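Side-chain contacts in anti-sigma-factor antagonist (STAS) domain protein (Moorella thermoacetica, PDB 3ZXN), which probably serves as an RsbS-type STAS component of the stressosome, a bacterial signalling assembly, here perhaps adapted to control secondary-messenger signalling: residues K31-L34 / L35-T39; N106-K109 / G110-L114. The protein carries 1 engineered substitution. One frame throughout, in Å; residues are numbered along the deposited sequence.

Interaction 1: K31-L34 / L35-T39; sequences KEEL and LHNIT
The closing turns of helix 25-38 line up side chains four residues apart on the same flank, with L34 meeting I38 and K31 meeting L35. L34 CD1 lies 4.0 Å from I38 CG2, the two side chains crossing at a slant; with CG turned anti to the backbone N (chi1 180°), L34 also reaches V16, L46 and I48 on the sheet and I67 on helix 58-74. The backbone bond from I38 N to L34 O (2.9 Å) joins the same two residues. On the next flank, L35 CD1 packs 3.9 Å from K31 CG, and L35 CG sits 3.1 Å from K31 O, so the leucine leans over the carbonyl that its own N-H engages. The K31 chain bends about its CG-CD bond (chi3 61°), and NZ forms a salt bridge with E66. As in other STAS domains, this amphipathic helix covers a face of the central sheet beside a second helix, here 58-74, where V63 and L70 receive K31 and L35. The third pair, E33 and N37, faces strand 7-10 and touches I7, with N37 also against W14. E33 extends fully and hydrogen-bonds through OE2 to S3, while N37 folds back so that its CG stands 3.1 Å from E33 O. With an alanine here in place of N37 the side-chain contact over E33 O goes, and a gap would probably open beside I7 and W14, although the backbone bond to that oxygen would remain. T39 is the first residue to leave helical geometry, and it grips L35 O twice: OG1 donates to L35 O at 2.9 Å, and T39 N reaches L35 O at 3.2 Å from the opposite face of the carbonyl plane.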
loop_
_atom_site.group_PDB
_atom_site.type_symbol
_atom_site.label_atom_id
_atom_site.label_comp_id
_atom_site.label_asym_id
_atom_site.label_seq_id
_atom_site.Cartn_x
_atom_site.Cartn_y
_atom_site.Cartn_z
ATOM N N LYS A 31 -7.868 2.219 -6.395
ATOM C CA LYS A 31 -7.228 0.956 -6.759
ATOM C C LYS A 31 -7.012 0.874 -8.268
ATOM O O LYS A 31 -5.937 0.492 -8.736
ATOM C CB LYS A 31 -8.066 -0.229 -6.284
ATOM C CG LYS A 31 -7.378 -1.575 -6.448
ATOM C CD LYS A 31 -8.382 -2.689 -6.354
ATOM C CE LYS A 31 -9.423 -2.576 -7.463
ATOM N NZ LYS A 31 -10.316 -3.763 -7.470
ATOM N N GLU A 32 -8.030 1.260 -9.026
ATOM C CA GLU A 32 -7.952 1.231 -10.481
ATOM C C GLU A 32 -6.869 2.153 -11.024
ATOM O O GLU A 32 -6.088 1.757 -11.889
ATOM C CB GLU A 32 -9.310 1.576 -11.102
ATOM C CG GLU A 32 -10.345 0.473 -10.921
ATOM C CD GLU A 32 -11.724 0.862 -11.430
ATOM O OE1 GLU A 32 -11.959 2.067 -11.680
ATOM O OE2 GLU A 32 -12.577 -0.043 -11.574
ATOM N N GLU A 33 -6.818 3.383 -10.522
ATOM C CA GLU A 33 -5.798 4.325 -10.969
ATOM C C GLU A 33 -4.395 3.866 -10.566
ATOM O O GLU A 33 -3.437 3.998 -11.343
ATOM C CB GLU A 33 -6.080 5.738 -10.439
ATOM C CG GLU A 33 -5.024 6.763 -10.857
ATOM C CD GLU A 33 -5.276 8.170 -10.314
ATOM O OE1 GLU A 33 -6.207 8.350 -9.493
ATOM O OE2 GLU A 33 -4.529 9.094 -10.709
ATOM N N LEU A 34 -4.263 3.346 -9.347
ATOM C CA LEU A 34 -2.958 2.886 -8.876
ATOM C C LEU A 34 -2.463 1.763 -9.782
ATOM O O LEU A 34 -1.333 1.788 -10.271
ATOM C CB LEU A 34 -3.028 2.399 -7.424
ATOM C CG LEU A 34 -1.687 1.895 -6.859
ATOM C CD1 LEU A 34 -0.663 3.035 -6.731
ATOM C CD2 LEU A 34 -1.871 1.197 -5.518
ATOM N N LEU A 35 -3.327 0.782 -10.016
ATOM C CA LEU A 35 -2.943 -0.360 -10.829
ATOM C C LEU A 35 -2.589 0.088 -12.232
ATOM O O LEU A 35 -1.645 -0.421 -12.815
ATOM C CB LEU A 35 -4.037 -1.444 -10.848
ATOM C CG LEU A 35 -4.344 -2.081 -9.485
ATOM C CD1 LEU A 35 -5.534 -3.055 -9.553
ATOM C CD2 LEU A 35 -3.108 -2.776 -8.928
ATOM N N HIS A 36 -3.335 1.048 -12.772
ATOM C CA HIS A 36 -2.998 1.568 -14.088
ATOM C C HIS A 36 -1.596 2.181 -14.059
ATOM O O HIS A 36 -0.767 1.912 -14.930
ATOM C CB HIS A 36 -4.034 2.597 -14.559
ATOM C CG HIS A 36 -3.642 3.308 -15.814
ATOM N ND1 HIS A 36 -3.782 2.748 -17.066
ATOM C CD2 HIS A 36 -3.082 4.527 -16.008
ATOM C CE1 HIS A 36 -3.340 3.596 -17.978
ATOM N NE2 HIS A 36 -2.905 4.682 -17.361
ATOM N N ASN A 37 -1.328 2.998 -13.044
ATOM C CA ASN A 37 -0.019 3.646 -12.942
ATOM C C ASN A 37 1.141 2.662 -12.823
ATOM O O ASN A 37 2.128 2.780 -13.548
ATOM C CB ASN A 37 0.016 4.658 -11.782
ATOM C CG ASN A 37 -0.961 5.809 -11.983
ATOM O OD1 ASN A 37 -1.783 6.100 -11.116
ATOM N ND2 ASN A 37 -0.888 6.453 -13.138
ATOM N N ILE A 38 1.028 1.692 -11.916
ATOM C CA ILE A 38 2.173 0.820 -11.648
ATOM C C ILE A 38 2.431 -0.211 -12.753
ATOM O O ILE A 38 3.487 -0.854 -12.773
ATOM C CB ILE A 38 2.112 0.146 -10.256
ATOM C CG1 ILE A 38 1.023 -0.924 -10.202
ATOM C CG2 ILE A 38 1.909 1.198 -9.156
ATOM C CD1 ILE A 38 0.953 -1.617 -8.861
ATOM N N THR A 39 1.482 -0.347 -13.681
ATOM C CA THR A 39 1.708 -1.185 -14.859
ATOM C C THR A 39 2.045 -0.382 -16.119
ATOM O O THR A 39 2.120 -0.941 -17.208
ATOM C CB THR A 39 0.520 -2.136 -15.141
ATOM O OG1 THR A 39 -0.684 -1.381 -15.342
ATOM C CG2 THR A 39 0.326 -3.058 -13.966
#

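Interaction 2: N106-K109 / G110-L114; sequences NLQK and GLDKL
Q108 and D112 supply the polar side-chain link across one turn at the start of helix 107-118. Q108 NE2 donates to D112 OD2 at 3.2 Å in an almost straight bond (176°). The donor keeps its partner in the amide plane but meets OD2 from above the carboxylate plane, and the two flat groups are turned 50° against each other; a weak second bond runs from the same NE2 to D112 OD1. With CG anti to the backbone N, the Q108 chain then folds at chi2 (70°), which carries the amide forward along the helix, over the next turn, to D112. Capping comes next. N106 is the N-cap residue: its OD1 accepts from K109 N at 2.9 Å, nearly along the C=O axis, taking up an N-H that has no preceding helical carbonyl to meet. Its backbone contributes as well, N106 O receiving G110 N at 2.9 Å in the carbonyl plane. G110 is buried and brings only its backbone to the first turn. Beyond the cap the helix continues with regular backbone bonds, L107 O accepting L111 N and K109 O accepting K113 N; further along, D112 O accepts from the side chain of N116. Side-chain carbons also touch the carbonyls one turn earlier: L111 CG rests 3.4 Å from L107 O, and K113 CB is 3.3 Å from K109 O. The apolar flank is turned to the sheet, where L107 and L111 both touch V15 and V47 of strands 13-17 and 45-49, while K109 and K113 run beside edge strand 102-104 at A104 and A102.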
loop_
_atom_site.group_PDB
_atom_site.type_symbol
_atom_site.label_atom_id
_atom_site.label_comp_id
_atom_site.label_asym_id
_atom_site.label_seq_id
_atom_site.Cartn_x
_atom_site.Cartn_y
_atom_site.Cartn_z
ATOM N N ASN A 106 6.123 4.139 9.073
ATOM C CA ASN A 106 5.692 5.349 8.402
ATOM C C ASN A 106 6.320 5.403 7.022
ATOM O O ASN A 106 7.046 4.489 6.627
ATOM C CB ASN A 106 6.090 6.583 9.218
ATOM C CG ASN A 106 7.570 6.641 9.487
ATOM O OD1 ASN A 106 8.385 6.439 8.592
ATOM N ND2 ASN A 106 7.930 6.892 10.739
ATOM N N LEU A 107 6.062 6.486 6.301
ATOM C CA LEU A 107 6.547 6.605 4.931
ATOM C C LEU A 107 8.067 6.623 4.838
ATOM O O LEU A 107 8.636 6.085 3.884
ATOM C CB LEU A 107 5.966 7.838 4.230
ATOM C CG LEU A 107 4.504 7.816 3.788
ATOM C CD1 LEU A 107 4.260 8.992 2.851
ATOM C CD2 LEU A 107 4.152 6.495 3.102
ATOM N N GLN A 108 8.733 7.240 5.816
ATOM C CA GLN A 108 10.195 7.310 5.761
ATOM C C GLN A 108 10.795 5.905 5.889
ATOM O O GLN A 108 11.643 5.498 5.091
ATOM C CB GLN A 108 10.757 8.238 6.857
ATOM C CG GLN A 108 12.276 8.321 6.843
ATOM C CD GLN A 108 12.810 9.079 5.623
ATOM O OE1 GLN A 108 12.324 10.157 5.286
ATOM N NE2 GLN A 108 13.799 8.502 4.951
ATOM N N LYS A 109 10.360 5.190 6.921
ATOM C CA LYS A 109 10.784 3.817 7.186
ATOM C C LYS A 109 10.422 2.907 6.002
ATOM O O LYS A 109 11.160 1.980 5.665
ATOM C CB LYS A 109 10.070 3.300 8.440
ATOM C CG LYS A 109 10.369 4.123 9.694
ATOM C CD LYS A 109 11.443 3.488 10.487
ATOM C CE LYS A 109 11.544 4.143 11.870
ATOM N NZ LYS A 109 12.429 3.347 12.739
ATOM N N GLY A 110 9.276 3.182 5.397
ATOM C CA GLY A 110 8.810 2.420 4.240
ATOM C C GLY A 110 9.759 2.596 3.074
ATOM O O GLY A 110 10.279 1.624 2.527
ATOM N N LEU A 111 10.004 3.849 2.702
ATOM C CA LEU A 111 10.985 4.139 1.662
ATOM C C LEU A 111 12.366 3.541 1.959
ATOM O O LEU A 111 12.977 2.928 1.086
ATOM C CB LEU A 111 11.095 5.643 1.431
ATOM C CG LEU A 111 9.905 6.248 0.700
ATOM C CD1 LEU A 111 9.924 7.786 0.835
ATOM C CD2 LEU A 111 9.902 5.791 -0.770
ATOM N N ASP A 112 12.851 3.696 3.190
ATOM C CA ASP A 112 14.169 3.152 3.535
ATOM C C ASP A 112 14.202 1.620 3.407
ATOM O O ASP A 112 15.181 1.040 2.932
ATOM C CB ASP A 112 14.609 3.598 4.938
ATOM C CG ASP A 112 14.964 5.090 4.991
ATOM O OD1 ASP A 112 15.314 5.665 3.941
ATOM O OD2 ASP A 112 14.871 5.694 6.071
ATOM N N LYS A 113 13.125 0.965 3.817
ATOM C CA LYS A 113 13.087 -0.491 3.757
ATOM C C LYS A 113 13.241 -0.977 2.317
ATOM O O LYS A 113 13.995 -1.903 2.037
ATOM C CB LYS A 113 11.786 -1.021 4.372
ATOM C CG LYS A 113 11.692 -2.546 4.447
ATOM C CD LYS A 113 10.398 -2.970 5.146
ATOM C CE LYS A 113 10.347 -4.472 5.430
ATOM N NZ LYS A 113 11.315 -4.894 6.489
ATOM N N LEU A 114 12.530 -0.336 1.402
ATOM C CA LEU A 114 12.578 -0.734 0.006
ATOM C C LEU A 114 13.970 -0.520 -0.580
ATOM O O LEU A 114 14.472 -1.361 -1.314
ATOM C CB LEU A 114 11.514 0.011 -0.801
ATOM C CG LEU A 114 10.112 -0.538 -0.519
ATOM C CD1 LEU A 114 9.105 -0.196 -1.623
ATOM C CD2 LEU A 114 10.199 -2.045 -0.354
#

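In the fold
Both contacts are local, each spanning little more than two helical turns, and they lie in series without nesting or crossing. Neither closes a loop, each joining consecutive residues of one run. From the N terminus, the chain runs through strands 7-10 and 13-17 into helix 25-38, whose C-terminal half holds interaction 1 before strand 45-49 begins; the helix thus belongs to a beta-alpha-beta crossover between adjacent parallel strands. Interaction 2 comes after the last strand, 102-104, and starts helix 107-118. Neighbouring strand residues point to the two helices alternately: V16, L46 and I48 to 31-39, V15 and V47 to 106-114. The contacts therefore lie on opposite faces of the sheet, their centres 21 Å apart.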